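Side-chain contacts in RagA protein (Porphyromonas gingivalis, PDB 6SLN), which is a TonB-dependent receptor of the outer membrane that probably imports peptides across it: residues G242-D247 with K890-L895; A270-L275 with V413-G418; E426-K431 with P477-D482; R876-T879 with G884-Q887. All blocks are in the same frame, centred on the assembly; numbering follows the deposited sequence.

The chain opens interaction 1 at helix 242-252, in the loop after barrel strand 218-230, and closes it 643 residues later at residues 890-895. The other three contacts nest inside this loop, one after another, and none crosses. Interaction 2 opens on helix 261-276, which follows helix 242-252, and closes at residues 413-418. Interaction 3 then joins helix 426-432 to the loop between strands 456-475 and 487-510. Interaction 4 closes a short loop, from the end of helix 874-879 to residues 884-887. Interactions 1 and 4 touch, as do interactions 2 and 3. Together they tie long loops that link successive barrel strands, and interactions 1 and 4 share the loop before strand 921-937.

Interaction 1. Residues G242-D247 with K890-L895; sequences GDELLD and KDKMLL
Lys892 and Glu244 form a salt bridge on the surface. Lys892 NZ donates to Glu244 OE1 at 2.9 Å. It meets this oxygen on the syn side of the carboxylate, 16° out of its plane. A weaker bond runs from Lys892 NZ to Glu244 OE2 at 3.3 Å, so the ammonium group faces both oxygens unequally. The lysine chain is extended to CE and then bends at its last torsion (chi4 -78°), which turns NZ onto the acid. Glu244 OE1 also accepts from the backbone N of Thr241, just before the helix. This ties the carboxylate to the start of its own helix.

Leu895 adds van der Waals contact. Its CD1 methyl lies 4.0 Å from Glu244 OE2, and its CD2 lies 4.1 Å from the Glu244 backbone O. The leucine lies across the glutamate at about a right angle, on the surface.

The lysine starts a 3-10 segment. Just before it, Asp891 OD1 accepts from Met893 N at 2.7 Å with its anti lone pair. This is an Asx turn, and it shapes the bend from which Lys892 extends. The salt bridge thus joins the start of helix 242-252, in the loop between strands 218-230 and 309-322, to the loop before strand 921-937. Both loops connect strands of a TonB-dependent receptor barrel.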
# COMPACT_ATOMS: atom_id res chain seq x y z
N GLY A 242 35.43 12.95 31.89
CA GLY A 242 34.71 11.99 32.70
C GLY A 242 34.87 12.33 34.16
O GLY A 242 33.88 12.50 34.88
N ASP A 243 36.13 12.45 34.61
CA ASP A 243 36.38 12.70 36.02
C ASP A 243 35.69 13.98 36.46
O ASP A 243 34.98 14.00 37.47
CB ASP A 243 37.89 12.80 36.30
CG ASP A 243 38.58 11.44 36.26
OD1 ASP A 243 37.89 10.41 36.39
OD2 ASP A 243 39.82 11.42 36.08
N GLU A 244 35.88 15.05 35.68
CA GLU A 244 35.33 16.35 36.05
C GLU A 244 33.81 16.28 36.21
O GLU A 244 33.27 16.78 37.21
CB GLU A 244 35.72 17.38 35.01
CG GLU A 244 37.17 17.72 35.06
CD GLU A 244 37.57 18.66 33.97
OE1 GLU A 244 36.96 18.61 32.87
OE2 GLU A 244 38.52 19.43 34.21
N LEU A 245 33.12 15.68 35.23
CA LEU A 245 31.67 15.55 35.34
C LEU A 245 31.28 14.78 36.59
O LEU A 245 30.40 15.22 37.34
CB LEU A 245 31.09 14.86 34.10
CG LEU A 245 29.60 14.57 34.25
CD1 LEU A 245 28.85 15.87 34.51
CD2 LEU A 245 29.06 13.86 33.04
N LEU A 246 31.93 13.63 36.84
CA LEU A 246 31.57 12.84 38.01
C LEU A 246 31.81 13.61 39.30
O LEU A 246 30.97 13.58 40.21
CB LEU A 246 32.35 11.52 38.02
CG LEU A 246 32.20 10.67 39.28
CD1 LEU A 246 30.74 10.38 39.55
CD2 LEU A 246 32.98 9.36 39.14
N ASP A 247 32.92 14.32 39.40
CA ASP A 247 33.14 15.12 40.60
C ASP A 247 32.07 16.20 40.72
O ASP A 247 31.55 16.45 41.81
CB ASP A 247 34.52 15.75 40.59
CG ASP A 247 34.96 16.20 41.95
OD1 ASP A 247 34.85 15.40 42.91
OD2 ASP A 247 35.41 17.37 42.07
N LYS A 890 28.58 18.59 30.87
CA LYS A 890 28.43 20.03 30.89
C LYS A 890 29.74 20.72 30.51
O LYS A 890 30.81 20.11 30.53
CB LYS A 890 27.98 20.51 32.28
CG LYS A 890 26.67 19.92 32.75
CD LYS A 890 25.48 20.62 32.09
CE LYS A 890 24.19 19.82 32.28
NZ LYS A 890 23.83 19.51 33.71
N ASP A 891 29.62 22.00 30.19
CA ASP A 891 30.79 22.83 29.93
C ASP A 891 31.65 22.98 31.19
O ASP A 891 31.14 23.17 32.29
CB ASP A 891 30.35 24.20 29.42
CG ASP A 891 31.49 25.06 28.95
OD1 ASP A 891 32.44 25.28 29.75
OD2 ASP A 891 31.45 25.53 27.79
N LYS A 892 32.98 22.90 31.01
CA LYS A 892 33.93 23.06 32.11
C LYS A 892 33.66 24.30 32.95
O LYS A 892 34.07 24.36 34.11
CB LYS A 892 35.38 23.13 31.59
CG LYS A 892 36.00 21.81 31.19
CD LYS A 892 37.27 22.01 30.37
CE LYS A 892 37.87 20.68 29.88
NZ LYS A 892 38.62 19.90 30.92
N MET A 893 32.98 25.31 32.39
CA MET A 893 32.73 26.54 33.15
C MET A 893 31.96 26.27 34.44
O MET A 893 32.17 26.98 35.43
CB MET A 893 31.99 27.54 32.26
CG MET A 893 30.66 27.01 31.69
SD MET A 893 29.43 28.29 31.37
CE MET A 893 30.21 29.13 30.00
N LEU A 894 31.10 25.25 34.47
CA LEU A 894 30.30 25.05 35.67
C LEU A 894 31.14 24.58 36.85
O LEU A 894 30.62 24.51 37.97
CB LEU A 894 29.17 24.06 35.41
CG LEU A 894 28.25 24.47 34.24
CD1 LEU A 894 26.95 23.66 34.20
CD2 LEU A 894 27.97 25.98 34.24
N LEU A 895 32.42 24.27 36.64
CA LEU A 895 33.28 23.95 37.77
C LEU A 895 33.63 25.19 38.57
O LEU A 895 33.96 25.07 39.75
CB LEU A 895 34.56 23.26 37.28
CG LEU A 895 34.34 22.04 36.40
CD1 LEU A 895 35.54 21.83 35.50
CD2 LEU A 895 34.08 20.84 37.27

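Interaction 2. Residues A270-L275 with V413-G418; sequences AGAEDL and VYYMYG
Tyr415 OH lies 3.2 Å from Gly271 O and equally close to Gly271 C. Within the helix, Gly271 O takes a weak backbone bond from Leu275 N, one turn later. The setting is a contact between two long loops of a TonB-dependent receptor barrel. One carries helix 261-276. Tyr415 follows the short strand 413-414 in the other.

Tyr415 does nearly all the touching from its side. Its CG is anti to the backbone N (chi1 175°), and the ring reaches the helix flank. Gly271 has no side chain, and the hydroxyl end of the tyrosine lies against its bare backbone. Ala272 covers one face of the ring. Its CA stands 3.6 Å from the centroid of the Tyr415 ring, 13° off the normal, which makes a CH-pi contact. Tyr276 packs on the same tyrosine from further along the helix.

Tyr417, two residues after Tyr415, touches Met267 and Ile268 earlier in this helix. It also packs on an apolar side chain of another protein chain, so the loop lies close to a subunit boundary.

Leu275 meets the ring at its edge. One branch does this: CD2 sits near the ring plane, 3.9 Å from Tyr415 CD1.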
# COMPACT_ATOMS: atom_id res chain seq x y z
N ALA A 270 27.82 -1.35 39.27
CA ALA A 270 27.00 -2.50 39.62
C ALA A 270 25.75 -2.59 38.75
O ALA A 270 25.30 -3.69 38.41
CB ALA A 270 26.60 -2.44 41.09
N GLY A 271 25.18 -1.45 38.39
CA GLY A 271 23.99 -1.44 37.58
C GLY A 271 24.24 -1.72 36.13
O GLY A 271 23.30 -2.11 35.42
N ALA A 272 25.47 -1.51 35.68
CA ALA A 272 25.83 -1.87 34.31
C ALA A 272 26.07 -3.37 34.19
O ALA A 272 25.56 -4.01 33.26
CB ALA A 272 27.07 -1.10 33.87
N GLU A 273 26.85 -3.95 35.10
CA GLU A 273 27.09 -5.38 34.99
C GLU A 273 25.81 -6.17 35.27
O GLU A 273 25.55 -7.19 34.63
CB GLU A 273 28.23 -5.81 35.92
CG GLU A 273 27.91 -5.94 37.38
CD GLU A 273 27.64 -7.36 37.76
OE1 GLU A 273 28.44 -8.23 37.37
OE2 GLU A 273 26.62 -7.62 38.42
N ASP A 274 24.97 -5.68 36.18
CA ASP A 274 23.72 -6.39 36.44
C ASP A 274 22.81 -6.38 35.21
O ASP A 274 22.19 -7.39 34.88
CB ASP A 274 23.01 -5.80 37.65
CG ASP A 274 21.71 -6.51 37.96
OD1 ASP A 274 20.64 -5.93 37.66
OD2 ASP A 274 21.74 -7.64 38.47
N LEU A 275 22.75 -5.25 34.50
CA LEU A 275 21.92 -5.20 33.31
C LEU A 275 22.47 -6.11 32.22
O LEU A 275 21.74 -6.95 31.68
CB LEU A 275 21.81 -3.77 32.79
CG LEU A 275 20.87 -3.71 31.60
CD1 LEU A 275 19.53 -4.25 32.05
CD2 LEU A 275 20.75 -2.29 31.05
N VAL A 413 25.79 -1.70 21.66
CA VAL A 413 24.91 -1.35 22.75
C VAL A 413 25.76 -0.62 23.78
O VAL A 413 26.96 -0.86 23.89
CB VAL A 413 24.28 -2.65 23.32
CG1 VAL A 413 25.20 -3.31 24.40
CG2 VAL A 413 22.83 -2.47 23.74
N TYR A 414 25.13 0.28 24.52
CA TYR A 414 25.82 1.00 25.58
C TYR A 414 24.85 1.20 26.74
O TYR A 414 23.66 0.86 26.65
CB TYR A 414 26.41 2.33 25.07
CG TYR A 414 25.39 3.40 24.75
CD1 TYR A 414 25.05 4.34 25.69
CD2 TYR A 414 24.76 3.45 23.50
CE1 TYR A 414 24.13 5.31 25.41
CE2 TYR A 414 23.82 4.42 23.21
CZ TYR A 414 23.51 5.35 24.19
OH TYR A 414 22.57 6.35 23.94
N TYR A 415 25.37 1.76 27.83
CA TYR A 415 24.67 1.77 29.11
C TYR A 415 24.61 3.17 29.71
O TYR A 415 25.55 3.97 29.59
CB TYR A 415 25.36 0.85 30.10
CG TYR A 415 24.75 0.91 31.47
CD1 TYR A 415 23.49 0.39 31.70
CD2 TYR A 415 25.42 1.52 32.54
CE1 TYR A 415 22.93 0.43 32.95
CE2 TYR A 415 24.85 1.57 33.79
CZ TYR A 415 23.61 1.02 33.99
OH TYR A 415 23.02 1.04 35.21
N MET A 416 23.51 3.43 30.41
CA MET A 416 23.31 4.66 31.16
C MET A 416 22.59 4.30 32.45
O MET A 416 21.60 3.57 32.41
CB MET A 416 22.50 5.66 30.34
CG MET A 416 23.33 6.72 29.71
SD MET A 416 22.32 7.84 28.73
CE MET A 416 22.18 6.98 27.20
N TYR A 417 23.11 4.80 33.59
CA TYR A 417 22.61 4.36 34.90
C TYR A 417 21.09 4.51 34.98
O TYR A 417 20.52 5.48 34.49
CB TYR A 417 23.28 5.13 36.04
CG TYR A 417 22.71 4.71 37.39
CD1 TYR A 417 23.06 3.50 37.96
CD2 TYR A 417 21.80 5.51 38.07
CE1 TYR A 417 22.54 3.08 39.19
CE2 TYR A 417 21.27 5.10 39.31
CZ TYR A 417 21.64 3.88 39.85
OH TYR A 417 21.12 3.46 41.05
N GLY A 418 20.44 3.51 35.57
CA GLY A 418 18.99 3.48 35.67
C GLY A 418 18.27 2.80 34.52
O GLY A 418 17.11 2.38 34.70

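Interaction 3. Residues E426-K431 with P477-D482; sequences EPYFAK and PNNPYD
Tyr428 carries the helix side of this contact and meets Asn479, Pro480 and Tyr481 in turn. Its CG is anti to the backbone N (chi1 -175°), and the ring points from the helix at the loop. Tyr428 OH donates to Asn479 OD1 at 3.1 Å. The oxygen lies in the plane of the tyrosine ring, at its edge. The amide is turned well away from that plane, and the hydroxyl comes from above the carbonyl plane, 65° out of it.

Asn479 OD1 has a second donor. Tyr481 N binds it at 2.8 Å from the opposite face of the amide, which makes an Asx turn within a type I beta turn from Asn479 to Asp482. This donor too stands well out of the carbonyl plane, and neither lies on a lone pair. Pro480 adds a light touch, with its CD 3.8 Å from Tyr428 OH.

Tyr481 turns its edge toward the face of Tyr428, in an offset edge-to-face pair. The centroids are 5.5 Å apart and the planes meet at 62°. The closest atoms are Tyr428 CE2 and Tyr481 CD2, at 3.5 Å. Pro480 CG covers one face of the Tyr481 ring, and Tyr481 OH bonds to Ser281 OG of helix 280-283.

Phe429, next in the helix, packs on Met424. Asn479 and Tyr481 touch the same methionine. Beyond the helix, Arg433 forms a salt bridge with Asp482.

The chemistry implies that one amide oxygen does two jobs. It probably holds its own turn and receives the hydroxyl of Tyr428, while the ring pair gives the joint an apolar side.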
# COMPACT_ATOMS: atom_id res chain seq x y z
N GLU A 426 24.29 3.44 17.01
CA GLU A 426 23.80 3.76 15.67
C GLU A 426 23.96 2.60 14.72
O GLU A 426 22.96 2.14 14.14
CB GLU A 426 24.47 5.03 15.14
CG GLU A 426 24.25 6.30 15.98
CD GLU A 426 22.79 6.69 16.15
OE1 GLU A 426 21.99 6.40 15.26
OE2 GLU A 426 22.46 7.30 17.19
N PRO A 427 25.16 2.05 14.52
CA PRO A 427 25.28 0.97 13.52
C PRO A 427 24.39 -0.20 13.85
O PRO A 427 23.79 -0.79 12.95
CB PRO A 427 26.76 0.61 13.58
CG PRO A 427 27.42 1.77 14.28
CD PRO A 427 26.41 2.24 15.26
N TYR A 428 24.25 -0.53 15.13
CA TYR A 428 23.39 -1.66 15.46
C TYR A 428 21.93 -1.30 15.27
O TYR A 428 21.15 -2.12 14.77
CB TYR A 428 23.62 -2.12 16.90
CG TYR A 428 22.82 -3.35 17.21
CD1 TYR A 428 23.31 -4.62 16.86
CD2 TYR A 428 21.58 -3.26 17.82
CE1 TYR A 428 22.58 -5.74 17.14
CE2 TYR A 428 20.85 -4.39 18.10
CZ TYR A 428 21.34 -5.62 17.74
OH TYR A 428 20.59 -6.74 18.04
N PHE A 429 21.55 -0.08 15.65
CA PHE A 429 20.18 0.35 15.46
C PHE A 429 19.80 0.27 14.00
O PHE A 429 18.73 -0.26 13.66
CB PHE A 429 19.99 1.77 16.01
CG PHE A 429 18.57 2.20 16.02
CD1 PHE A 429 17.69 1.69 16.95
CD2 PHE A 429 18.10 3.09 15.06
CE1 PHE A 429 16.35 2.06 16.94
CE2 PHE A 429 16.77 3.47 15.05
CZ PHE A 429 15.89 2.95 15.99
N ALA A 430 20.67 0.73 13.10
CA ALA A 430 20.35 0.74 11.68
C ALA A 430 20.14 -0.66 11.14
O ALA A 430 19.44 -0.85 10.14
CB ALA A 430 21.45 1.46 10.90
N LYS A 431 20.76 -1.66 11.78
CA LYS A 431 20.65 -3.04 11.32
C LYS A 431 19.30 -3.63 11.71
O LYS A 431 18.70 -4.38 10.93
CB LYS A 431 21.80 -3.86 11.90
CG LYS A 431 22.47 -4.80 10.94
CD LYS A 431 23.52 -5.60 11.67
CE LYS A 431 24.61 -4.70 12.25
NZ LYS A 431 25.78 -5.46 12.79
N PRO A 477 12.68 -8.90 13.83
CA PRO A 477 12.32 -9.75 14.97
C PRO A 477 13.56 -10.24 15.70
O PRO A 477 14.68 -10.17 15.19
CB PRO A 477 11.56 -10.92 14.33
CG PRO A 477 12.10 -10.98 12.95
CD PRO A 477 12.41 -9.55 12.55
N ASN A 478 13.35 -10.71 16.93
CA ASN A 478 14.36 -11.41 17.72
C ASN A 478 15.54 -10.54 18.08
O ASN A 478 16.58 -11.05 18.49
CB ASN A 478 14.84 -12.66 16.99
CG ASN A 478 13.72 -13.57 16.67
OD1 ASN A 478 13.07 -14.08 17.58
ND2 ASN A 478 13.43 -13.74 15.38
N ASN A 479 15.40 -9.24 17.93
CA ASN A 479 16.37 -8.32 18.47
C ASN A 479 16.31 -8.42 19.99
O ASN A 479 15.27 -8.09 20.58
CB ASN A 479 16.06 -6.91 17.97
CG ASN A 479 16.95 -5.83 18.59
OD1 ASN A 479 17.86 -6.12 19.37
ND2 ASN A 479 16.68 -4.58 18.25
N PRO A 480 17.36 -8.92 20.66
CA PRO A 480 17.33 -9.02 22.13
C PRO A 480 17.23 -7.68 22.83
O PRO A 480 16.87 -7.63 24.01
CB PRO A 480 18.66 -9.71 22.47
CG PRO A 480 19.59 -9.30 21.34
CD PRO A 480 18.68 -9.26 20.10
N TYR A 481 17.58 -6.59 22.14
CA TYR A 481 17.60 -5.25 22.72
C TYR A 481 16.38 -4.43 22.30
O TYR A 481 16.42 -3.20 22.34
CB TYR A 481 18.90 -4.53 22.33
CG TYR A 481 20.14 -5.42 22.46
CD1 TYR A 481 20.41 -6.10 23.64
CD2 TYR A 481 21.05 -5.57 21.40
CE1 TYR A 481 21.51 -6.90 23.77
CE2 TYR A 481 22.17 -6.38 21.52
CZ TYR A 481 22.39 -7.05 22.71
OH TYR A 481 23.50 -7.88 22.88
N ASP A 482 15.31 -5.10 21.89
CA ASP A 482 14.04 -4.49 21.54
C ASP A 482 13.06 -4.76 22.67
O ASP A 482 13.29 -5.64 23.50
CB ASP A 482 13.51 -5.05 20.21
CG ASP A 482 12.70 -4.03 19.39
OD1 ASP A 482 11.92 -3.26 20.00
OD2 ASP A 482 12.84 -4.02 18.14

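Interaction 4. Residues R876-T879 with G884-Q887; sequences RYFT and GLMQ
Apolar contact joins the two segments, and Leu885 and Phe878 carry it. Leu885 uses both methyl groups. Its CD1 lies 3.4 Å from Phe878 CD1 and approaches the ring obliquely. Its CD2 sits in the ring plane at the edge, 3.9 Å from Phe878 CD1. Both methyls lie along the CD1–CE1 side of the ring. Leu885 CD1 also comes within 4.5 Å of Tyr877 CE1, a looser touch.

Aromatic contacts surround this pair. Tyr877 CD1 stands over one face of the Phe878 ring, 4.1 Å above its plane. Phe392 meets Phe878 edge-to-face, and Tyr877 stacks on Phe916.

Polar bonds hold the leucine loop by its backbone. At Leu885 the backbone takes a left-handed conformation (phi 56°, psi 38°). Its O accepts from Lys890 NZ, and Gly884 O takes a weak bond from the same amine.

Both segments reach partners beyond this chain. Phe878 packs on the backbone of the bound peptide, and Tyr877 packs on one of its apolar side chains. Leu885 touches the backbone of another protein chain. The cluster therefore forms part of the peptide-binding site, where a barrel loop, the peptide and a second protein meet.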
# COMPACT_ATOMS: atom_id res chain seq x y z
N ARG A 876 23.46 25.10 24.16
CA ARG A 876 24.05 25.68 25.35
C ARG A 876 23.05 25.80 26.49
O ARG A 876 23.47 25.94 27.64
CB ARG A 876 24.70 27.04 25.02
CG ARG A 876 25.95 26.90 24.14
CD ARG A 876 26.75 28.17 23.93
NE ARG A 876 26.68 29.04 25.09
CZ ARG A 876 26.07 30.22 25.10
NH1 ARG A 876 25.49 30.66 23.99
NH2 ARG A 876 26.03 30.96 26.20
N TYR A 877 21.75 25.67 26.23
CA TYR A 877 20.81 25.62 27.35
C TYR A 877 20.99 24.34 28.15
O TYR A 877 20.64 24.31 29.34
CB TYR A 877 19.35 25.74 26.86
CG TYR A 877 18.31 25.55 27.95
CD1 TYR A 877 17.78 24.30 28.23
CD2 TYR A 877 17.87 26.62 28.69
CE1 TYR A 877 16.84 24.13 29.24
CE2 TYR A 877 16.92 26.46 29.69
CZ TYR A 877 16.42 25.22 29.96
OH TYR A 877 15.48 25.08 30.96
N PHE A 878 21.55 23.30 27.53
CA PHE A 878 21.87 22.07 28.22
C PHE A 878 23.30 22.07 28.74
O PHE A 878 23.53 21.79 29.92
CB PHE A 878 21.64 20.89 27.28
CG PHE A 878 20.24 20.79 26.83
CD1 PHE A 878 19.32 20.08 27.56
CD2 PHE A 878 19.82 21.45 25.67
CE1 PHE A 878 18.01 20.01 27.15
CE2 PHE A 878 18.51 21.38 25.24
CZ PHE A 878 17.60 20.66 25.98
N THR A 879 24.26 22.42 27.89
CA THR A 879 25.65 22.30 28.30
C THR A 879 26.06 23.32 29.37
O THR A 879 27.06 23.10 30.05
CB THR A 879 26.55 22.45 27.08
OG1 THR A 879 26.22 23.66 26.40
CG2 THR A 879 26.36 21.29 26.16
N GLY A 884 19.71 21.83 36.34
CA GLY A 884 18.91 20.72 35.86
C GLY A 884 19.65 20.03 34.75
O GLY A 884 20.69 20.50 34.29
N LEU A 885 19.09 18.90 34.31
CA LEU A 885 19.74 18.02 33.34
C LEU A 885 21.11 17.57 33.85
O LEU A 885 22.09 17.46 33.11
CB LEU A 885 19.84 18.69 31.98
CG LEU A 885 18.44 18.81 31.42
CD1 LEU A 885 18.25 20.17 30.77
CD2 LEU A 885 18.20 17.68 30.45
N MET A 886 21.19 17.32 35.15
CA MET A 886 22.49 17.18 35.77
C MET A 886 23.13 15.82 35.50
O MET A 886 24.23 15.55 35.99
CB MET A 886 22.36 17.44 37.27
CG MET A 886 21.90 18.86 37.58
SD MET A 886 23.16 20.10 37.21
CE MET A 886 24.44 19.66 38.39
N GLN A 887 22.46 14.96 34.72
CA GLN A 887 23.06 13.72 34.23
C GLN A 887 23.80 13.92 32.92
O GLN A 887 24.45 12.98 32.45
CB GLN A 887 21.99 12.65 34.05
CG GLN A 887 21.11 12.88 32.83
CD GLN A 887 19.78 13.51 33.19
OE1 GLN A 887 19.72 14.50 33.94
NE2 GLN A 887 18.70 12.93 32.67